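PDB 1I78: protease VII from Escherichia coli, which cleaves polypeptides at the bacterial surface, acting as an integral outer-membrane endopeptidase of the omptin family with a beta-barrel fold. Local coordinates for residues A[18-23]-A[46-51]; A[190-195]-A[235-240]; A[248-253]-A[288-293]. The protein carries 3 engineered substitutions. All blocks are in the same frame, centred on the assembly; numbering follows the deposited sequence.

In the fold
The three contacts sample six consecutive strands of one antiparallel barrel, each joining a pair of neighbours. Around the wall the order is 192-213, 219-242, 245-267, 272-296, 12-31 and 37-58. Interaction 2 joins the first two, interaction 3 the middle pair and interaction 1 the last two; along the chain they follow in series as 1, 2, 3. Interaction 3 touches both others, its centre about 12 Å from that of interaction 2 and about 11 Å from that of interaction 1, whereas the centres of 1 and 2 lie about 23 Å apart. Backbone bonds between T20 and T289 and between L18 and A291 lie where the N-terminal and C-terminal strands meet and close the barrel.

Interaction 1 of 3, residues A[18-23]-A[46-51]; sequences LGTLSG and FNNAAI
G19 and I51 open a ladder of antiparallel backbone bonds in the beta hairpin of strands 12-31 and 37-58, the first two strands of the barrel. Each of the hydrogen-bonded pairs G19 with I51, L21 with A49, and G23 with F46 is tied in both directions; I51 N reaches G19 O at 2.8 Å and G23 N reaches F46 O at 3.1 Å. A beta bulge between L21 and G23 shifts the register by one, setting S22 against both N47 and N48. There a side chain takes over from the backbone: S22 OG accepts the N-H of N48 at 3.1 Å, in a fairly straight bond of 155°. The amide of N47 turns instead to K45.

Apolar packing gathers on the face carrying L21, A49, I51 and F46, which is buried, whereas T20 and A50 point to the other side of the sheet. L21 CB meets I51 CG2 at 3.9 Å, and L21 CD2 touches F46 CE1 at 3.6 Å, the leucine branch crossing the phenylalanine at a slant. On the strand 272-296 side, I288 packs against both L21 and I51.

A chi1 of 61° folds the aromatic ring of F46 back across the neighbouring strand. L21 O lies at the ring edge, 3.4 Å from F46 CE1, while G23 N lies over one face, offset toward the rim.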
ATOM      1  N   LEU A  18      -9.444   7.045  13.973  1.00 41.91           N
ATOM      2  CA  LEU A  18      -9.802   5.660  13.722  1.00 40.64           C
ATOM      3  C   LEU A  18     -10.477   5.537  12.373  1.00 38.92           C
ATOM      4  O   LEU A  18     -11.029   6.503  11.848  1.00 35.52           O
ATOM      5  CB  LEU A  18     -10.741   5.150  14.810  1.00 42.13           C
ATOM      6  CG  LEU A  18     -10.089   5.033  16.189  1.00 46.64           C
ATOM      7  CD1 LEU A  18     -11.108   4.534  17.214  1.00 46.28           C
ATOM      8  CD2 LEU A  18      -8.903   4.076  16.096  1.00 47.52           C
ATOM      9  N   GLY A  19     -10.432   4.338  11.810  1.00 38.71           N
ATOM     10  CA  GLY A  19     -11.065   4.142  10.528  1.00 38.65           C
ATOM     11  C   GLY A  19     -10.765   2.816   9.882  1.00 37.78           C
ATOM     12  O   GLY A  19     -10.387   1.847  10.543  1.00 38.68           O
ATOM     13  N   THR A  20     -10.909   2.794   8.565  1.00 36.40           N
ATOM     14  CA  THR A  20     -10.703   1.587   7.800  1.00 37.46           C
ATOM     15  C   THR A  20      -9.764   1.780   6.615  1.00 38.33           C
ATOM     16  O   THR A  20      -9.574   2.896   6.109  1.00 37.11           O
ATOM     17  CB  THR A  20     -12.046   1.059   7.265  1.00 38.20           C
ATOM     18  OG1 THR A  20     -12.543   1.971   6.277  1.00 39.40           O
ATOM     19  CG2 THR A  20     -13.071   0.954   8.391  1.00 34.19           C
ATOM     20  N   LEU A  21      -9.204   0.655   6.180  1.00 37.90           N
ATOM     21  CA  LEU A  21      -8.277   0.584   5.062  1.00 37.15           C
ATOM     22  C   LEU A  21      -8.752  -0.500   4.124  1.00 37.29           C
ATOM     23  O   LEU A  21      -8.966  -1.629   4.547  1.00 37.33           O
ATOM     24  CB  LEU A  21      -6.872   0.197   5.539  1.00 35.82           C
ATOM     25  CG  LEU A  21      -5.933  -0.267   4.416  1.00 33.41           C
ATOM     26  CD1 LEU A  21      -5.399   0.943   3.678  1.00 24.34           C
ATOM     27  CD2 LEU A  21      -4.803  -1.114   4.991  1.00 31.73           C
ATOM     28  N   SER A  22      -8.907  -0.161   2.852  1.00 38.35           N
ATOM     29  CA  SER A  22      -9.325  -1.140   1.859  1.00 39.68           C
ATOM     30  C   SER A  22      -8.299  -1.058   0.744  1.00 39.18           C
ATOM     31  O   SER A  22      -7.771   0.018   0.473  1.00 39.93           O
ATOM     32  CB  SER A  22     -10.720  -0.799   1.328  1.00 40.37           C
ATOM     33  OG  SER A  22     -11.652  -0.710   2.396  1.00 43.11           O
ATOM     34  N   GLY A  23      -7.995  -2.177   0.101  1.00 38.58           N
ATOM     35  CA  GLY A  23      -7.020  -2.113  -0.971  1.00 38.26           C
ATOM     36  C   GLY A  23      -6.817  -3.389  -1.752  1.00 38.88           C
ATOM     37  O   GLY A  23      -7.483  -4.394  -1.515  1.00 38.97           O
ATOM     38  N   PHE A  46      -8.796  -6.805   0.099  1.00 41.23           N
ATOM     39  CA  PHE A  46      -9.459  -6.813   1.394  1.00 42.68           C
ATOM     40  C   PHE A  46     -10.186  -5.490   1.638  1.00 43.39           C
ATOM     41  O   PHE A  46      -9.748  -4.436   1.174  1.00 44.56           O
ATOM     42  CB  PHE A  46      -8.406  -7.022   2.481  1.00 42.67           C
ATOM     43  CG  PHE A  46      -7.370  -5.937   2.516  1.00 46.20           C
ATOM     44  CD1 PHE A  46      -7.538  -4.819   3.328  1.00 46.02           C
ATOM     45  CD2 PHE A  46      -6.277  -5.975   1.648  1.00 47.14           C
ATOM     46  CE1 PHE A  46      -6.642  -3.751   3.267  1.00 46.75           C
ATOM     47  CE2 PHE A  46      -5.378  -4.912   1.583  1.00 47.03           C
ATOM     48  CZ  PHE A  46      -5.563  -3.798   2.393  1.00 46.92           C
ATOM     49  N   ASN A  47     -11.290  -5.539   2.374  1.00 43.96           N
ATOM     50  CA  ASN A  47     -12.034  -4.318   2.671  1.00 45.71           C
ATOM     51  C   ASN A  47     -12.214  -4.055   4.165  1.00 44.94           C
ATOM     52  O   ASN A  47     -12.103  -4.954   4.999  1.00 44.17           O
ATOM     53  CB  ASN A  47     -13.421  -4.350   2.020  1.00 47.66           C
ATOM     54  CG  ASN A  47     -13.362  -4.349   0.508  1.00 52.37           C
ATOM     55  OD1 ASN A  47     -12.992  -5.350  -0.114  1.00 54.92           O
ATOM     56  ND2 ASN A  47     -13.720  -3.217  -0.098  1.00 54.09           N
ATOM     57  N   ASN A  48     -12.478  -2.796   4.481  1.00 44.02           N
ATOM     58  CA  ASN A  48     -12.744  -2.355   5.844  1.00 44.12           C
ATOM     59  C   ASN A  48     -11.918  -2.960   6.974  1.00 42.86           C
ATOM     60  O   ASN A  48     -12.467  -3.427   7.964  1.00 42.65           O
ATOM     61  CB  ASN A  48     -14.228  -2.565   6.148  1.00 45.23           C
ATOM     62  CG  ASN A  48     -15.118  -2.022   5.055  1.00 46.78           C
ATOM     63  OD1 ASN A  48     -15.017  -0.852   4.690  1.00 49.50           O
ATOM     64  ND2 ASN A  48     -15.986  -2.870   4.517  1.00 45.95           N
ATOM     65  N   ALA A  49     -10.603  -2.960   6.829  1.00 41.06           N
ATOM     66  CA  ALA A  49      -9.753  -3.461   7.887  1.00 38.32           C
ATOM     67  C   ALA A  49      -9.641  -2.275   8.841  1.00 38.42           C
ATOM     68  O   ALA A  49      -9.334  -1.162   8.426  1.00 39.13           O
ATOM     69  CB  ALA A  49      -8.406  -3.823   7.342  1.00 37.17           C
ATOM     70  N   ALA A  50      -9.912  -2.495  10.117  1.00 37.46           N
ATOM     71  CA  ALA A  50      -9.845  -1.395  11.069  1.00 35.57           C
ATOM     72  C   ALA A  50      -8.405  -0.936  11.287  1.00 33.98           C
ATOM     73  O   ALA A  50      -7.490  -1.754  11.359  1.00 32.64           O
ATOM     74  CB  ALA A  50     -10.470  -1.821  12.397  1.00 31.95           C
ATOM     75  N   ILE A  51      -8.208   0.374  11.379  1.00 32.47           N
ATOM     76  CA  ILE A  51      -6.880   0.905  11.621  1.00 34.56           C
ATOM     77  C   ILE A  51      -6.910   2.069  12.600  1.00 36.34           C
ATOM     78  O   ILE A  51      -7.919   2.777  12.724  1.00 37.70           O
ATOM     79  CB  ILE A  51      -6.184   1.437  10.313  1.00 34.28           C
ATOM     80  CG1 ILE A  51      -6.983   2.600   9.728  1.00 33.27           C
ATOM     81  CG2 ILE A  51      -6.002   0.318   9.298  1.00 30.60           C
ATOM     82  CD1 ILE A  51      -6.225   3.385   8.680  1.00 35.59           C
TER

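Interaction 2 of 3, residues A[190-195]-A[235-240]; sequences EDFELG and VNAGYY
D191 O receives the N-H of Y240 at 2.8 Å and begins a regular antiparallel ladder, in which E193 with G238 and G195 with N236 are hydrogen-bonded pairs and the short segments 192-195 and 235-240 are nearly antiparallel, 172° between their directions. The register holds without a bulge between the two segments.

E193 carries the main polar side-chain contact. Its CG stands anti to the backbone N (chi1 -166°) and the chain continues extended, bringing the carboxylate to the phenol of Y240, whose ring reaches it from near the end of its strand. Y240 OH donates to E193 OE1 at 2.6 Å, coming from above the carboxylate plane, and the carboxylate and ring planes are 79° apart. K246 forms a salt bridge with the same OE1, and R188 makes a cation-pi contact with the Y240 ring, so the pair belongs to a wider charged cluster.

This is one hairpin of the omptin beta barrel, with side chains alternating between its two surfaces: E193 and N236 on one, F192, L194, A237 and Y239 on the other. The second group lies mostly on the surface, consistent with the outer side of a membrane barrel. L194 CD2 rests on A237 CB at 3.7 Å. The F192 ring leans across the strand and lies obliquely by G238 O. Near the turn, Y239 CE1 lies 3.6 Å from D191 CB, and the carboxylate of D191 turns to R188.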
ATOM      1  N   GLU A 190     -14.983  30.704   9.352  1.00 59.83           N
ATOM      2  CA  GLU A 190     -15.615  30.645  10.669  1.00 60.06           C
ATOM      3  C   GLU A 190     -14.911  29.531  11.453  1.00 58.08           C
ATOM      4  O   GLU A 190     -13.715  29.633  11.722  1.00 57.81           O
ATOM      5  CB  GLU A 190     -17.115  30.350  10.541  1.00 61.45           C
ATOM      6  CG  GLU A 190     -17.846  31.242   9.547  1.00 64.42           C
ATOM      7  CD  GLU A 190     -18.700  32.309  10.212  1.00 68.00           C
ATOM      8  OE1 GLU A 190     -19.468  31.966  11.138  1.00 69.55           O
ATOM      9  OE2 GLU A 190     -18.615  33.488   9.797  1.00 69.27           O
ATOM     10  N   ASP A 191     -15.635  28.472  11.813  1.00 56.54           N
ATOM     11  CA  ASP A 191     -15.026  27.363  12.551  1.00 54.63           C
ATOM     12  C   ASP A 191     -15.001  26.100  11.718  1.00 51.52           C
ATOM     13  O   ASP A 191     -14.719  25.018  12.225  1.00 50.64           O
ATOM     14  CB  ASP A 191     -15.778  27.082  13.856  1.00 56.38           C
ATOM     15  CG  ASP A 191     -15.569  28.168  14.899  1.00 60.70           C
ATOM     16  OD1 ASP A 191     -14.395  28.506  15.183  1.00 60.07           O
ATOM     17  OD2 ASP A 191     -16.579  28.677  15.441  1.00 62.57           O
ATOM     18  N   PHE A 192     -15.306  26.244  10.431  1.00 48.31           N
ATOM     19  CA  PHE A 192     -15.320  25.107   9.516  1.00 46.03           C
ATOM     20  C   PHE A 192     -14.037  25.093   8.670  1.00 45.15           C
ATOM     21  O   PHE A 192     -13.553  26.143   8.231  1.00 42.31           O
ATOM     22  CB  PHE A 192     -16.556  25.181   8.614  1.00 43.51           C
ATOM     23  CG  PHE A 192     -16.783  23.945   7.809  1.00 41.92           C
ATOM     24  CD1 PHE A 192     -16.990  22.726   8.437  1.00 41.72           C
ATOM     25  CD2 PHE A 192     -16.763  23.989   6.419  1.00 41.61           C
ATOM     26  CE1 PHE A 192     -17.173  21.555   7.688  1.00 43.83           C
ATOM     27  CE2 PHE A 192     -16.944  22.834   5.665  1.00 43.08           C
ATOM     28  CZ  PHE A 192     -17.148  21.609   6.301  1.00 41.59           C
ATOM     29  N   GLU A 193     -13.494  23.902   8.435  1.00 44.44           N
ATOM     30  CA  GLU A 193     -12.256  23.788   7.674  1.00 43.96           C
ATOM     31  C   GLU A 193     -12.222  22.631   6.676  1.00 43.71           C
ATOM     32  O   GLU A 193     -12.568  21.492   7.004  1.00 43.74           O
ATOM     33  CB  GLU A 193     -11.083  23.653   8.648  1.00 43.50           C
ATOM     34  CG  GLU A 193      -9.706  23.853   8.029  1.00 44.52           C
ATOM     35  CD  GLU A 193      -8.626  24.041   9.085  1.00 44.10           C
ATOM     36  OE1 GLU A 193      -8.328  23.079   9.823  1.00 43.68           O
ATOM     37  OE2 GLU A 193      -8.087  25.163   9.188  1.00 46.96           O
ATOM     38  N   LEU A 194     -11.803  22.948   5.454  1.00 43.23           N
ATOM     39  CA  LEU A 194     -11.677  21.973   4.375  1.00 41.50           C
ATOM     40  C   LEU A 194     -10.206  21.951   3.964  1.00 42.57           C
ATOM     41  O   LEU A 194      -9.590  23.005   3.802  1.00 39.21           O
ATOM     42  CB  LEU A 194     -12.536  22.382   3.172  1.00 40.07           C
ATOM     43  CG  LEU A 194     -14.063  22.373   3.305  1.00 39.40           C
ATOM     44  CD1 LEU A 194     -14.677  22.917   2.031  1.00 38.36           C
ATOM     45  CD2 LEU A 194     -14.564  20.967   3.567  1.00 36.97           C
ATOM     46  N   GLY A 195      -9.643  20.756   3.810  1.00 43.46           N
ATOM     47  CA  GLY A 195      -8.251  20.651   3.413  1.00 42.65           C
ATOM     48  C   GLY A 195      -7.942  19.527   2.439  1.00 42.98           C
ATOM     49  O   GLY A 195      -8.795  18.697   2.113  1.00 43.98           O
ATOM     50  N   VAL A 235      -8.333  14.261   1.189  1.00 30.26           N
ATOM     51  CA  VAL A 235      -9.128  15.452   1.479  1.00 31.19           C
ATOM     52  C   VAL A 235      -9.809  15.265   2.831  1.00 32.08           C
ATOM     53  O   VAL A 235     -10.160  14.143   3.223  1.00 30.93           O
ATOM     54  CB  VAL A 235     -10.200  15.735   0.370  1.00 33.07           C
ATOM     55  CG1 VAL A 235      -9.503  16.056  -0.963  1.00 31.21           C
ATOM     56  CG2 VAL A 235     -11.129  14.534   0.193  1.00 31.01           C
ATOM     57  N   ASN A 236      -9.979  16.369   3.549  1.00 32.00           N
ATOM     58  CA  ASN A 236     -10.597  16.337   4.867  1.00 31.80           C
ATOM     59  C   ASN A 236     -11.570  17.495   5.103  1.00 31.66           C
ATOM     60  O   ASN A 236     -11.536  18.521   4.408  1.00 28.68           O
ATOM     61  CB  ASN A 236      -9.509  16.356   5.942  1.00 35.65           C
ATOM     62  CG  ASN A 236      -8.547  17.531   5.779  1.00 38.72           C
ATOM     63  OD1 ASN A 236      -8.924  18.694   5.942  1.00 42.49           O
ATOM     64  ND2 ASN A 236      -7.302  17.227   5.438  1.00 40.88           N
ATOM     65  N   ALA A 237     -12.442  17.304   6.087  1.00 31.63           N
ATOM     66  CA  ALA A 237     -13.434  18.300   6.478  1.00 34.48           C
ATOM     67  C   ALA A 237     -13.558  18.228   7.995  1.00 36.97           C
ATOM     68  O   ALA A 237     -13.707  17.136   8.563  1.00 36.59           O
ATOM     69  CB  ALA A 237     -14.789  18.005   5.823  1.00 32.80           C
ATOM     70  N   GLY A 238     -13.496  19.384   8.649  1.00 37.37           N
ATOM     71  CA  GLY A 238     -13.584  19.392  10.094  1.00 40.46           C
ATOM     72  C   GLY A 238     -14.160  20.652  10.701  1.00 42.39           C
ATOM     73  O   GLY A 238     -14.361  21.671  10.026  1.00 41.51           O
ATOM     74  N   TYR A 239     -14.392  20.579  12.005  1.00 44.28           N
ATOM     75  CA  TYR A 239     -14.984  21.681  12.748  1.00 47.10           C
ATOM     76  C   TYR A 239     -14.228  21.964  14.044  1.00 46.55           C
ATOM     77  O   TYR A 239     -13.871  21.043  14.784  1.00 45.10           O
ATOM     78  CB  TYR A 239     -16.447  21.326  13.066  1.00 48.26           C
ATOM     79  CG  TYR A 239     -17.259  22.428  13.708  1.00 51.65           C
ATOM     80  CD1 TYR A 239     -17.635  23.563  12.983  1.00 50.98           C
ATOM     81  CD2 TYR A 239     -17.669  22.329  15.043  1.00 53.57           C
ATOM     82  CE1 TYR A 239     -18.405  24.574  13.570  1.00 53.63           C
ATOM     83  CE2 TYR A 239     -18.439  23.334  15.642  1.00 54.79           C
ATOM     84  CZ  TYR A 239     -18.804  24.453  14.901  1.00 55.12           C
ATOM     85  OH  TYR A 239     -19.563  25.446  15.493  1.00 56.04           O
ATOM     86  N   TYR A 240     -13.978  23.238  14.319  1.00 46.54           N
ATOM     87  CA  TYR A 240     -13.301  23.592  15.557  1.00 49.09           C
ATOM     88  C   TYR A 240     -14.304  23.635  16.701  1.00 50.17           C
ATOM     89  O   TYR A 240     -15.008  24.625  16.884  1.00 51.73           O
ATOM     90  CB  TYR A 240     -12.586  24.943  15.430  1.00 47.62           C
ATOM     91  CG  TYR A 240     -11.361  24.872  14.547  1.00 48.93           C
ATOM     92  CD1 TYR A 240     -11.489  24.816  13.157  1.00 48.51           C
ATOM     93  CD2 TYR A 240     -10.078  24.791  15.099  1.00 46.24           C
ATOM     94  CE1 TYR A 240     -10.383  24.678  12.340  1.00 48.08           C
ATOM     95  CE2 TYR A 240      -8.966  24.655  14.290  1.00 47.11           C
ATOM     96  CZ  TYR A 240      -9.126  24.595  12.906  1.00 48.77           C
ATOM     97  OH  TYR A 240      -8.040  24.424  12.078  1.00 48.16           O
TER

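Interaction 3 of 3, residues A[248-253]-A[288-293]; sequences YVEGAW and ITTAGL
E250 and T290 form the central hydrogen-bonded pair of this antiparallel ladder: E250 N reaches T290 O at 2.7 Å, and T290 N returns to E250 O at 2.9 Å with an angle of 171°. Y248 with G292 and A252 with I288 repeat the reciprocal pair of hydrogen bonds on either side, giving six backbone bonds along the hairpin of strands 245-267 and 272-296.

The polar side-chain ends bond to other strands of the barrel. E250 OE2 accepts from N236 on strand 219-242, T290 OG1 bonds S17 OG and L18 O on strand 12-31, and Y248 OH hydrogen-bonds to D15 OD1, also on strand 12-31.

With chi1 at 80°, the ring of Y248 swings over its partner glycine; G292 N stands 4.1 Å above the ring plane, over its centre, and Y248 CE2 is 3.5 Å from G292 C. An aromatic laid over a cross-strand glycine in this way is the feature known as aromatic rescue of glycine. T290 CG2 meets E250 CB at 3.7 Å on the same face. On the opposite surface V249 CG2 touches A291 CB, also at 3.7 Å, in a patch consistent with contact to lipid.

The chemistry thus divides by role: backbone bonds join the two strands, the polar ends of Y248, E250 and T290 tie this hairpin to strands 12-31 and 219-242, and V249 and A291 add apolar contact.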
ATOM      1  N   TYR A 248     -12.558  16.050  12.885  1.00 40.13           N
ATOM      2  CA  TYR A 248     -12.493  15.943  11.438  1.00 38.06           C
ATOM      3  C   TYR A 248     -12.720  14.546  10.863  1.00 35.97           C
ATOM      4  O   TYR A 248     -12.635  13.525  11.557  1.00 34.22           O
ATOM      5  CB  TYR A 248     -11.138  16.469  10.956  1.00 38.85           C
ATOM      6  CG  TYR A 248     -10.030  15.461  11.111  1.00 41.07           C
ATOM      7  CD1 TYR A 248      -9.809  14.482  10.137  1.00 41.77           C
ATOM      8  CD2 TYR A 248      -9.247  15.431  12.268  1.00 42.81           C
ATOM      9  CE1 TYR A 248      -8.840  13.491  10.314  1.00 42.69           C
ATOM     10  CE2 TYR A 248      -8.272  14.447  12.457  1.00 44.34           C
ATOM     11  CZ  TYR A 248      -8.079  13.480  11.473  1.00 44.57           C
ATOM     12  OH  TYR A 248      -7.133  12.502  11.660  1.00 44.85           O
ATOM     13  N   VAL A 249     -12.974  14.536   9.563  1.00 34.42           N
ATOM     14  CA  VAL A 249     -13.237  13.324   8.811  1.00 33.05           C
ATOM     15  C   VAL A 249     -12.346  13.386   7.552  1.00 34.49           C
ATOM     16  O   VAL A 249     -12.144  14.464   6.974  1.00 32.79           O
ATOM     17  CB  VAL A 249     -14.779  13.271   8.499  1.00 33.35           C
ATOM     18  CG1 VAL A 249     -15.063  13.423   7.009  1.00 29.75           C
ATOM     19  CG2 VAL A 249     -15.383  12.007   9.106  1.00 28.78           C
ATOM     20  N   GLU A 250     -11.782  12.251   7.142  1.00 34.53           N
ATOM     21  CA  GLU A 250     -10.900  12.268   5.976  1.00 34.68           C
ATOM     22  C   GLU A 250     -10.962  11.042   5.088  1.00 31.63           C
ATOM     23  O   GLU A 250     -11.271   9.945   5.553  1.00 31.39           O
ATOM     24  CB  GLU A 250      -9.428  12.487   6.403  1.00 37.44           C
ATOM     25  CG  GLU A 250      -8.477  12.616   5.209  1.00 42.69           C
ATOM     26  CD  GLU A 250      -7.066  13.036   5.576  1.00 50.86           C
ATOM     27  OE1 GLU A 250      -6.327  12.213   6.166  1.00 53.50           O
ATOM     28  OE2 GLU A 250      -6.693  14.198   5.266  1.00 54.96           O
ATOM     29  N   GLY A 251     -10.652  11.260   3.810  1.00 28.11           N
ATOM     30  CA  GLY A 251     -10.623  10.200   2.821  1.00 28.45           C
ATOM     31  C   GLY A 251      -9.337  10.269   2.002  1.00 30.89           C
ATOM     32  O   GLY A 251      -8.994  11.317   1.431  1.00 30.11           O
ATOM     33  N   ALA A 252      -8.624   9.148   1.933  1.00 30.85           N
ATOM     34  CA  ALA A 252      -7.365   9.087   1.198  1.00 31.51           C
ATOM     35  C   ALA A 252      -7.249   7.920   0.219  1.00 33.32           C
ATOM     36  O   ALA A 252      -7.639   6.789   0.505  1.00 32.99           O
ATOM     37  CB  ALA A 252      -6.208   9.038   2.175  1.00 28.90           C
ATOM     38  N   TRP A 253      -6.692   8.220  -0.943  1.00 34.46           N
ATOM     39  CA  TRP A 253      -6.473   7.243  -1.990  1.00 34.32           C
ATOM     40  C   TRP A 253      -4.988   7.260  -2.294  1.00 34.72           C
ATOM     41  O   TRP A 253      -4.334   8.295  -2.182  1.00 35.89           O
ATOM     42  CB  TRP A 253      -7.226   7.639  -3.255  1.00 34.99           C
ATOM     43  CG  TRP A 253      -6.804   6.864  -4.479  1.00 38.35           C
ATOM     44  CD1 TRP A 253      -7.172   5.592  -4.811  1.00 39.14           C
ATOM     45  CD2 TRP A 253      -5.948   7.323  -5.536  1.00 40.35           C
ATOM     46  NE1 TRP A 253      -6.607   5.233  -6.013  1.00 41.23           N
ATOM     47  CE2 TRP A 253      -5.853   6.277  -6.482  1.00 41.53           C
ATOM     48  CE3 TRP A 253      -5.254   8.524  -5.779  1.00 45.59           C
ATOM     49  CZ2 TRP A 253      -5.092   6.390  -7.664  1.00 44.29           C
ATOM     50  CZ3 TRP A 253      -4.490   8.641  -6.966  1.00 46.88           C
ATOM     51  CH2 TRP A 253      -4.422   7.575  -7.889  1.00 45.59           C
ATOM     52  N   ILE A 288      -8.309   4.834   2.280  1.00 35.82           N
ATOM     53  CA  ILE A 288      -8.325   4.976   3.723  1.00 36.31           C
ATOM     54  C   ILE A 288      -9.381   5.985   4.137  1.00 37.75           C
ATOM     55  O   ILE A 288      -9.366   7.145   3.712  1.00 36.37           O
ATOM     56  CB  ILE A 288      -6.982   5.448   4.269  1.00 38.05           C
ATOM     57  CG1 ILE A 288      -5.929   4.371   4.042  1.00 38.57           C
ATOM     58  CG2 ILE A 288      -7.125   5.789   5.765  1.00 37.35           C
ATOM     59  CD1 ILE A 288      -4.559   4.736   4.592  1.00 40.92           C
ATOM     60  N   THR A 289     -10.301   5.529   4.973  1.00 38.39           N
ATOM     61  CA  THR A 289     -11.373   6.383   5.444  1.00 39.88           C
ATOM     62  C   THR A 289     -11.170   6.510   6.937  1.00 39.50           C
ATOM     63  O   THR A 289     -11.053   5.513   7.645  1.00 38.99           O
ATOM     64  CB  THR A 289     -12.743   5.767   5.103  1.00 42.09           C
ATOM     65  OG1 THR A 289     -12.923   5.789   3.678  1.00 40.26           O
ATOM     66  CG2 THR A 289     -13.869   6.543   5.777  1.00 42.22           C
ATOM     67  N   THR A 290     -11.125   7.745   7.410  1.00 38.22           N
ATOM     68  CA  THR A 290     -10.865   7.976   8.810  1.00 38.19           C
ATOM     69  C   THR A 290     -11.577   9.183   9.403  1.00 37.26           C
ATOM     70  O   THR A 290     -12.025  10.091   8.694  1.00 36.95           O
ATOM     71  CB  THR A 290      -9.348   8.152   9.025  1.00 40.18           C
ATOM     72  OG1 THR A 290      -9.092   8.437  10.396  1.00 46.34           O
ATOM     73  CG2 THR A 290      -8.806   9.325   8.183  1.00 41.00           C
ATOM     74  N   ALA A 291     -11.681   9.172  10.724  1.00 36.35           N
ATOM     75  CA  ALA A 291     -12.286  10.263  11.469  1.00 37.28           C
ATOM     76  C   ALA A 291     -11.518  10.370  12.794  1.00 37.46           C
ATOM     77  O   ALA A 291     -11.122   9.353  13.384  1.00 35.26           O
ATOM     78  CB  ALA A 291     -13.757   9.987  11.715  1.00 34.84           C
ATOM     79  N   GLY A 292     -11.291  11.598  13.246  1.00 37.80           N
ATOM     80  CA  GLY A 292     -10.568  11.788  14.488  1.00 39.25           C
ATOM     81  C   GLY A 292     -10.450  13.227  14.952  1.00 41.09           C
ATOM     82  O   GLY A 292     -11.216  14.096  14.532  1.00 40.29           O
ATOM     83  N   LEU A 293      -9.458  13.476  15.806  1.00 43.02           N
ATOM     84  CA  LEU A 293      -9.238  14.794  16.397  1.00 44.84           C
ATOM     85  C   LEU A 293      -7.820  15.355  16.316  1.00 45.93           C
ATOM     86  O   LEU A 293      -6.839  14.654  16.543  1.00 45.20           O
ATOM     87  CB  LEU A 293      -9.669  14.745  17.863  1.00 45.80           C
ATOM     88  CG  LEU A 293      -8.996  15.687  18.857  1.00 45.07           C
ATOM     89  CD1 LEU A 293      -9.520  17.106  18.674  1.00 44.87           C
ATOM     90  CD2 LEU A 293      -9.263  15.171  20.260  1.00 42.98           C
TER